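DspB (Aggregatibacter actinomycetemcomitans, PDB 1YHT) probably cleaves terminal N-acetylhexosamine residues from biofilm polysaccharide as a family 20 glycoside hydrolase, thereby releasing cells from the biofilm. Local coordinates at residues E58-E63 / L67-E72; G80-P85 / Y94-D99. One frame throughout, in Å; residues are numbered along the deposited sequence.

Interaction 1. Residues E58-E63 / L67-E72; sequences ENYAIE and LNQRAE
L67 and Q69 meet Y60 from two directions, and this half of the contact is the tightly packed, buried one. L67 CD1 stands 3.8 Å from the Y60 ring centroid and only 6° off the ring normal, a CH-pi contact centred on the face. Y60 has CG anti to its own N (chi1 -178°), which swings the ring face toward that methyl and among I124 and L127 of helix 122-132 and L163 and V167 of helix 154-171. At the ring edge, the Q69 amide spends both N-H groups on backbone: NE2 lies 2.9 Å from Y60 O and 2.9 Å from I62 O, each acceptor nearly in the amide plane. The two carbonyls, together with N84 ND2 on OE1, fix which way the amide is turned; a water also joins OE1 to N59 OD1.

The other end, with R70 and A71, is partly exposed. There E63 OE2 takes A71 N (2.9 Å, 174°) and, from the opposite face of the carboxylate, R70 NE (2.8 Å) in a salt bridge, so one oxygen receives two good bonds. N68 and Q69, facing S64, form a G1 beta bulge in this long loop after strand 49-53 of the TIM barrel.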
ATOM      1  N   GLU A  58      -0.559  13.205  -0.485  1.00  9.86           N
ATOM      2  CA  GLU A  58       0.405  14.184  -0.042  1.00 10.18           C
ATOM      3  C   GLU A  58       1.640  14.221  -0.956  1.00  9.90           C
ATOM      4  O   GLU A  58       2.283  15.276  -1.074  1.00  9.28           O
ATOM      5  CB  GLU A  58       0.849  13.883   1.394  1.00 10.72           C
ATOM      6  CG  GLU A  58      -0.218  14.071   2.478  1.00 12.26           C
ATOM      7  CD  GLU A  58      -1.176  12.915   2.590  1.00 12.34           C
ATOM      8  OE1 GLU A  58      -1.115  11.971   1.786  1.00 12.28           O
ATOM      9  OE2 GLU A  58      -2.017  12.946   3.492  1.00 14.61           O
ATOM     10  N   ASN A  59       1.977  13.088  -1.579  1.00  9.37           N
ATOM     11  CA  ASN A  59       3.143  13.033  -2.444  1.00  8.58           C
ATOM     12  C   ASN A  59       3.169  11.798  -3.353  1.00  9.16           C
ATOM     13  O   ASN A  59       2.439  10.828  -3.128  1.00  8.68           O
ATOM     14  CB  ASN A  59       4.406  13.062  -1.567  1.00  8.58           C
ATOM     15  CG  ASN A  59       5.690  13.352  -2.344  1.00  7.19           C
ATOM     16  OD1 ASN A  59       5.693  13.985  -3.408  1.00  7.41           O
ATOM     17  ND2 ASN A  59       6.795  12.941  -1.772  1.00  4.15           N
ATOM     18  N   TYR A  60       3.978  11.910  -4.415  1.00  8.94           N
ATOM     19  CA  TYR A  60       4.330  10.812  -5.311  1.00  8.51           C
ATOM     20  C   TYR A  60       5.859  10.774  -5.172  1.00  8.51           C
ATOM     21  O   TYR A  60       6.556  11.646  -5.701  1.00  8.12           O
ATOM     22  CB  TYR A  60       3.934  11.157  -6.781  1.00  7.97           C
ATOM     23  CG  TYR A  60       4.217  10.060  -7.753  1.00  7.73           C
ATOM     24  CD1 TYR A  60       3.289   9.042  -7.950  1.00  7.02           C
ATOM     25  CD2 TYR A  60       5.439   9.992  -8.432  1.00  9.18           C
ATOM     26  CE1 TYR A  60       3.544   7.987  -8.838  1.00  7.35           C
ATOM     27  CE2 TYR A  60       5.728   8.933  -9.301  1.00  9.81           C
ATOM     28  CZ  TYR A  60       4.739   7.936  -9.504  1.00  9.86           C
ATOM     29  OH  TYR A  60       4.960   6.877 -10.311  1.00 10.56           O
ATOM     30  N   ALA A  61       6.372   9.763  -4.482  1.00  8.02           N
ATOM     31  CA  ALA A  61       7.710   9.818  -3.922  1.00  8.14           C
ATOM     32  C   ALA A  61       8.820   9.126  -4.730  1.00  7.84           C
ATOM     33  O   ALA A  61       9.860   8.778  -4.162  1.00  8.61           O
ATOM     34  CB  ALA A  61       7.684   9.259  -2.519  1.00  8.14           C
ATOM     35  N   ILE A  62       8.618   8.945  -6.034  1.00  8.47           N
ATOM     36  CA  ILE A  62       9.659   8.439  -6.934  1.00  8.19           C
ATOM     37  C   ILE A  62       9.719   9.260  -8.185  1.00  8.27           C
ATOM     38  O   ILE A  62       8.765   9.922  -8.555  1.00  8.33           O
ATOM     39  CB  ILE A  62       9.466   6.919  -7.315  1.00  8.33           C
ATOM     40  CG1 ILE A  62       8.225   6.699  -8.184  1.00  7.22           C
ATOM     41  CG2 ILE A  62       9.346   6.120  -6.060  1.00  9.80           C
ATOM     42  CD1 ILE A  62       7.912   5.200  -8.434  1.00  9.58           C
ATOM     43  N   GLU A  63      10.856   9.158  -8.862  1.00  8.90           N
ATOM     44  CA  GLU A  63      11.074   9.812 -10.109  1.00  8.01           C
ATOM     45  C   GLU A  63      10.115   9.294 -11.194  1.00  8.37           C
ATOM     46  O   GLU A  63       9.705   8.103 -11.197  1.00  7.93           O
ATOM     47  CB  GLU A  63      12.533   9.629 -10.542  1.00  8.86           C
ATOM     48  CG  GLU A  63      12.925  10.425 -11.760  1.00  7.66           C
ATOM     49  CD  GLU A  63      14.430  10.617 -11.961  1.00  9.60           C
ATOM     50  OE1 GLU A  63      15.288  10.016 -11.255  1.00  9.26           O
ATOM     51  OE2 GLU A  63      14.735  11.446 -12.816  1.00  8.21           O
ATOM     52  N   LEU A  67       5.138  11.808 -15.382  1.00  9.75           N
ATOM     53  CA  LEU A  67       4.673  12.936 -14.565  1.00  9.53           C
ATOM     54  C   LEU A  67       5.674  14.093 -14.512  1.00  9.33           C
ATOM     55  O   LEU A  67       5.429  15.085 -13.860  1.00 10.27           O
ATOM     56  CB  LEU A  67       4.306  12.476 -13.171  1.00  8.92           C
ATOM     57  CG  LEU A  67       3.357  11.275 -13.132  1.00  7.13           C
ATOM     58  CD1 LEU A  67       3.248  10.774 -11.742  1.00  7.06           C
ATOM     59  CD2 LEU A  67       1.979  11.588 -13.678  1.00  9.15           C
ATOM     60  N   ASN A  68       6.775  13.943 -15.236  1.00  9.48           N
ATOM     61  CA  ASN A  68       7.836  14.920 -15.359  1.00  8.47           C
ATOM     62  C   ASN A  68       8.368  15.438 -13.993  1.00  7.79           C
ATOM     63  O   ASN A  68       8.313  16.620 -13.703  1.00  6.47           O
ATOM     64  CB  ASN A  68       7.447  16.089 -16.303  1.00  8.46           C
ATOM     65  CG  ASN A  68       8.641  16.919 -16.699  1.00  9.67           C
ATOM     66  OD1 ASN A  68       9.777  16.475 -16.558  1.00  9.52           O
ATOM     67  ND2 ASN A  68       8.403  18.132 -17.203  1.00 15.02           N
ATOM     68  N   GLN A  69       8.805  14.498 -13.160  1.00  8.31           N
ATOM     69  CA  GLN A  69       9.407  14.738 -11.871  1.00  7.37           C
ATOM     70  C   GLN A  69      10.765  14.127 -11.987  1.00  7.83           C
ATOM     71  O   GLN A  69      10.931  12.899 -11.840  1.00  8.01           O
ATOM     72  CB  GLN A  69       8.597  14.062 -10.745  1.00  7.59           C
ATOM     73  CG  GLN A  69       9.287  14.184  -9.391  1.00  6.71           C
ATOM     74  CD  GLN A  69       8.350  13.969  -8.237  1.00  6.66           C
ATOM     75  OE1 GLN A  69       7.808  14.941  -7.696  1.00  8.87           O
ATOM     76  NE2 GLN A  69       8.166  12.684  -7.832  1.00  5.80           N
ATOM     77  N   ARG A  70      11.736  14.956 -12.340  1.00  8.66           N
ATOM     78  CA  ARG A  70      13.024  14.477 -12.763  1.00  9.21           C
ATOM     79  C   ARG A  70      14.119  14.962 -11.795  1.00 10.14           C
ATOM     80  O   ARG A  70      14.097  16.108 -11.285  1.00  8.89           O
ATOM     81  CB  ARG A  70      13.309  14.909 -14.203  1.00  9.51           C
ATOM     82  CG  ARG A  70      12.374  14.334 -15.316  1.00 10.00           C
ATOM     83  CD  ARG A  70      12.281  12.809 -15.348  1.00  8.47           C
ATOM     84  NE  ARG A  70      13.555  12.110 -15.270  1.00  9.65           N
ATOM     85  CZ  ARG A  70      14.419  11.962 -16.275  1.00 11.99           C
ATOM     86  NH1 ARG A  70      14.171  12.498 -17.462  1.00 11.79           N
ATOM     87  NH2 ARG A  70      15.560  11.306 -16.099  1.00 10.81           N
ATOM     88  N   ALA A  71      15.081  14.068 -11.550  1.00 11.53           N
ATOM     89  CA  ALA A  71      16.213  14.357 -10.654  1.00 13.01           C
ATOM     90  C   ALA A  71      17.014  15.590 -11.119  1.00 14.35           C
ATOM     91  O   ALA A  71      17.422  16.436 -10.314  1.00 12.99           O
ATOM     92  CB  ALA A  71      17.102  13.183 -10.523  1.00 12.75           C
ATOM     93  N   GLU A  72      17.165  15.719 -12.415  1.00 15.77           N
ATOM     94  CA  GLU A  72      17.870  16.831 -12.966  1.00 18.80           C
ATOM     95  C   GLU A  72      17.163  18.159 -12.682  1.00 19.90           C
ATOM     96  O   GLU A  72      17.860  19.177 -12.607  1.00 20.18           O
ATOM     97  CB  GLU A  72      18.083  16.575 -14.468  1.00 20.67           C
ATOM     98  CG  GLU A  72      19.169  17.335 -15.172  1.00 24.43           C
ATOM     99  CD  GLU A  72      19.477  16.691 -16.541  1.00 29.03           C
ATOM    100  OE1 GLU A  72      20.251  15.688 -16.548  1.00 34.75           O
ATOM    101  OE2 GLU A  72      18.921  17.149 -17.572  1.00 30.80           O
TER
HETATM  102  O   HOH W   1       6.352  15.622  -5.559  1.00 12.94           O

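Interaction 2. Residues G80-P85 / Y94-D99; sequences GIYINP and YRQLDD
The backbone of G80, with a positive phi, directs its carbonyl toward Q96 in the first turn of helix 94-106, in which D98 N bonds to Y94 O at 2.9 Å. Q96 bridges the two segments. Its CG is set anti to the carbonyl carbon (chi1 -72°) and the chain runs extended beyond it, carrying the amide out from the helix to the loop that leads into strand 82-83, and to Y82. NE2 donates to G80 O at 3.0 Å, but the bond is bent: the N-H...O angle is 133° and the donor sits well above the carbonyl plane, although G80 O stays close to the plane of the amide.

Q96 OE1 accepts from S93 N, just before the helix, which is one half of the capping-box pattern at a helix N-terminus. OE1 also receives a hydrogen bond from a water at 2.8 Å, and that water accepts from Y82 N at 2.8 Å. The amide is thus held at both ends, with its flip state defined by a donor and an acceptor.

Y82 belongs to the small antiparallel sheet 75-76, 82-83, 90-91, pairing through its backbone with F91. Its ring brings the CD2-CE2 edge to the glutamine: Q96 CD lies near the ring plane, 4.0 Å from Y82 CE2, and Y82 CE2 is 3.8 Å from Q96 NE2. Ring and amide planes are 61° apart, so the two flat groups do not stack. Beyond the glutamine, the same ring rests on A74, Q76 and S93; G80, Y82 and Q96 all remain partly exposed.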
ATOM      1  N   GLY A  80      21.493  14.063   0.168  1.00 13.76           N
ATOM      2  CA  GLY A  80      21.372  13.311  -1.092  1.00 14.04           C
ATOM      3  C   GLY A  80      19.932  13.219  -1.553  1.00 12.81           C
ATOM      4  O   GLY A  80      19.668  12.677  -2.596  1.00 14.84           O
ATOM      5  N   ILE A  81      18.992  13.773  -0.804  1.00 13.42           N
ATOM      6  CA  ILE A  81      17.553  13.604  -1.138  1.00 12.49           C
ATOM      7  C   ILE A  81      17.068  14.716  -2.109  1.00 11.52           C
ATOM      8  O   ILE A  81      17.277  15.909  -1.848  1.00 11.26           O
ATOM      9  CB  ILE A  81      16.723  13.492   0.150  1.00 12.68           C
ATOM     10  CG1 ILE A  81      17.051  12.125   0.795  1.00 13.96           C
ATOM     11  CG2 ILE A  81      15.201  13.631  -0.132  1.00 12.77           C
ATOM     12  CD1 ILE A  81      16.477  11.950   2.161  1.00 15.90           C
ATOM     13  N   TYR A  82      16.476  14.304  -3.230  1.00  9.63           N
ATOM     14  CA  TYR A  82      15.976  15.193  -4.267  1.00  9.88           C
ATOM     15  C   TYR A  82      14.595  15.771  -3.867  1.00 10.37           C
ATOM     16  O   TYR A  82      13.695  15.040  -3.454  1.00  9.86           O
ATOM     17  CB  TYR A  82      15.864  14.454  -5.630  1.00  9.77           C
ATOM     18  CG  TYR A  82      17.204  14.002  -6.168  1.00 11.95           C
ATOM     19  CD1 TYR A  82      18.036  14.878  -6.885  1.00 14.28           C
ATOM     20  CD2 TYR A  82      17.657  12.719  -5.937  1.00 13.56           C
ATOM     21  CE1 TYR A  82      19.285  14.465  -7.365  1.00 13.40           C
ATOM     22  CE2 TYR A  82      18.920  12.299  -6.391  1.00 13.34           C
ATOM     23  CZ  TYR A  82      19.701  13.164  -7.114  1.00 14.79           C
ATOM     24  OH  TYR A  82      20.915  12.727  -7.526  1.00 15.94           O
ATOM     25  N   ILE A  83      14.452  17.087  -4.029  1.00 10.61           N
ATOM     26  CA  ILE A  83      13.245  17.806  -3.715  1.00 10.55           C
ATOM     27  C   ILE A  83      12.677  18.400  -4.993  1.00 11.24           C
ATOM     28  O   ILE A  83      13.342  19.151  -5.676  1.00  9.68           O
ATOM     29  CB  ILE A  83      13.529  18.930  -2.716  1.00 10.98           C
ATOM     30  CG1 ILE A  83      14.102  18.367  -1.391  1.00 13.60           C
ATOM     31  CG2 ILE A  83      12.272  19.799  -2.491  1.00 11.04           C
ATOM     32  CD1 ILE A  83      13.211  17.562  -0.571  1.00 15.72           C
ATOM     33  N   ASN A  84      11.437  18.067  -5.309  1.00 11.22           N
ATOM     34  CA  ASN A  84      10.789  18.664  -6.475  1.00 11.72           C
ATOM     35  C   ASN A  84      10.544  20.155  -6.156  1.00 12.79           C
ATOM     36  O   ASN A  84       9.809  20.447  -5.245  1.00 13.01           O
ATOM     37  CB  ASN A  84       9.469  17.927  -6.771  1.00 11.48           C
ATOM     38  CG  ASN A  84       8.708  18.529  -7.958  1.00 12.85           C
ATOM     39  OD1 ASN A  84       8.723  19.749  -8.155  1.00 13.79           O
ATOM     40  ND2 ASN A  84       8.058  17.685  -8.749  1.00  6.80           N
ATOM     41  N   PRO A  85      11.175  21.092  -6.887  1.00 14.68           N
ATOM     42  CA  PRO A  85      11.005  22.467  -6.436  1.00 16.46           C
ATOM     43  C   PRO A  85       9.568  23.002  -6.603  1.00 17.12           C
ATOM     44  O   PRO A  85       9.263  23.996  -5.992  1.00 17.73           O
ATOM     45  CB  PRO A  85      11.981  23.260  -7.314  1.00 16.15           C
ATOM     46  CG  PRO A  85      12.076  22.458  -8.582  1.00 17.27           C
ATOM     47  CD  PRO A  85      12.041  21.006  -8.074  1.00 15.13           C
ATOM     48  N   TYR A  94      15.859   7.557  -9.881  1.00  8.95           N
ATOM     49  CA  TYR A  94      16.034   6.239 -10.494  1.00  8.68           C
ATOM     50  C   TYR A  94      17.345   5.536 -10.056  1.00  9.91           C
ATOM     51  O   TYR A  94      17.365   4.336  -9.864  1.00  9.12           O
ATOM     52  CB  TYR A  94      16.086   6.350 -12.006  1.00  9.25           C
ATOM     53  CG  TYR A  94      14.837   6.835 -12.688  1.00  7.46           C
ATOM     54  CD1 TYR A  94      13.563   6.331 -12.361  1.00  7.61           C
ATOM     55  CD2 TYR A  94      14.925   7.761 -13.711  1.00 10.93           C
ATOM     56  CE1 TYR A  94      12.430   6.779 -13.028  1.00  7.24           C
ATOM     57  CE2 TYR A  94      13.767   8.197 -14.406  1.00  8.77           C
ATOM     58  CZ  TYR A  94      12.538   7.708 -14.035  1.00  6.78           C
ATOM     59  OH  TYR A  94      11.421   8.184 -14.748  1.00  8.44           O
ATOM     60  N   ARG A  95      18.434   6.285  -9.942  1.00 10.12           N
ATOM     61  CA  ARG A  95      19.697   5.722  -9.424  1.00 11.42           C
ATOM     62  C   ARG A  95      19.576   5.220  -7.995  1.00  9.50           C
ATOM     63  O   ARG A  95      20.010   4.109  -7.661  1.00  8.64           O
ATOM     64  CB  ARG A  95      20.820   6.757  -9.561  1.00 12.57           C
ATOM     65  CG  ARG A  95      22.149   6.393  -8.844  1.00 16.15           C
ATOM     66  CD  ARG A  95      23.345   7.218  -9.391  1.00 23.03           C
ATOM     67  NE  ARG A  95      24.452   6.293  -9.769  1.00 31.66           N
ATOM     68  CZ  ARG A  95      24.655   5.752 -10.977  1.00 34.65           C
ATOM     69  NH1 ARG A  95      23.867   6.055 -12.018  1.00 36.90           N
ATOM     70  NH2 ARG A  95      25.691   4.913 -11.158  1.00 37.32           N
ATOM     71  N   GLN A  96      18.938   6.020  -7.157  1.00  8.65           N
ATOM     72  CA  GLN A  96      18.604   5.604  -5.807  1.00  8.02           C
ATOM     73  C   GLN A  96      17.735   4.355  -5.764  1.00  8.60           C
ATOM     74  O   GLN A  96      18.010   3.429  -5.006  1.00  7.05           O
ATOM     75  CB  GLN A  96      17.929   6.727  -5.033  1.00  8.09           C
ATOM     76  CG  GLN A  96      18.916   7.813  -4.686  1.00  9.66           C
ATOM     77  CD  GLN A  96      18.277   9.094  -4.168  1.00  9.62           C
ATOM     78  OE1 GLN A  96      17.096   9.340  -4.358  1.00  8.70           O
ATOM     79  NE2 GLN A  96      19.084   9.916  -3.499  1.00  6.38           N
ATOM     80  N   LEU A  97      16.706   4.309  -6.606  1.00  8.27           N
ATOM     81  CA  LEU A  97      15.851   3.127  -6.664  1.00  8.24           C
ATOM     82  C   LEU A  97      16.602   1.891  -7.160  1.00  7.70           C
ATOM     83  O   LEU A  97      16.337   0.785  -6.715  1.00  7.80           O
ATOM     84  CB  LEU A  97      14.673   3.411  -7.553  1.00  8.17           C
ATOM     85  CG  LEU A  97      13.647   4.413  -7.020  1.00 10.67           C
ATOM     86  CD1 LEU A  97      12.879   5.087  -8.140  1.00  9.89           C
ATOM     87  CD2 LEU A  97      12.730   3.731  -6.015  1.00 12.19           C
ATOM     88  N   ASP A  98      17.517   2.080  -8.112  1.00  7.73           N
ATOM     89  CA  ASP A  98      18.332   0.965  -8.614  1.00  8.99           C
ATOM     90  C   ASP A  98      19.277   0.404  -7.532  1.00  8.32           C
ATOM     91  O   ASP A  98      19.457  -0.787  -7.428  1.00  9.48           O
ATOM     92  CB  ASP A  98      19.162   1.388  -9.816  1.00  8.49           C
ATOM     93  CG  ASP A  98      18.341   1.534 -11.087  1.00 12.44           C
ATOM     94  OD1 ASP A  98      17.186   1.030 -11.160  1.00 12.82           O
ATOM     95  OD2 ASP A  98      18.895   2.155 -12.029  1.00 10.74           O
ATOM     96  N   ASP A  99      19.805   1.285  -6.694  1.00  8.91           N
ATOM     97  CA  ASP A  99      20.573   0.919  -5.516  1.00  8.94           C
ATOM     98  C   ASP A  99      19.696   0.092  -4.487  1.00  8.54           C
ATOM     99  O   ASP A  99      20.104  -0.978  -4.011  1.00  7.67           O
ATOM    100  CB  ASP A  99      21.134   2.196  -4.865  1.00  9.84           C
ATOM    101  CG  ASP A  99      21.984   1.910  -3.600  1.00 11.48           C
ATOM    102  OD1 ASP A  99      22.682   0.895  -3.562  1.00 16.83           O
ATOM    103  OD2 ASP A  99      21.929   2.710  -2.646  1.00 20.39           O
TER
HETATM  104  O   HOH W   2      15.959  11.537  -3.070  1.00  6.62           O

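In the fold
Interactions 1 and 2 follow one another along the chain, the first closing before the second opens, and their centres are about 9 Å apart. Both fall between parallel barrel strands 49-53 and 110-117, interaction 1 wholly in the loop and interaction 2 reaching into helix 94-106, on the same side of the chain's centre, about 18 and 20 Å from it. Two probable hydrogen bonds tie them directly: E63 OE1 to Y94 N, at the start of the helix, and Q69 OE1 to N84 ND2, each 2.9 Å. I62 CB also packs on L97 CD1 at 4.0 Å. The buried loop and small antiparallel sheet are thereby joined to the beta-alpha-beta crossover helix of the barrel.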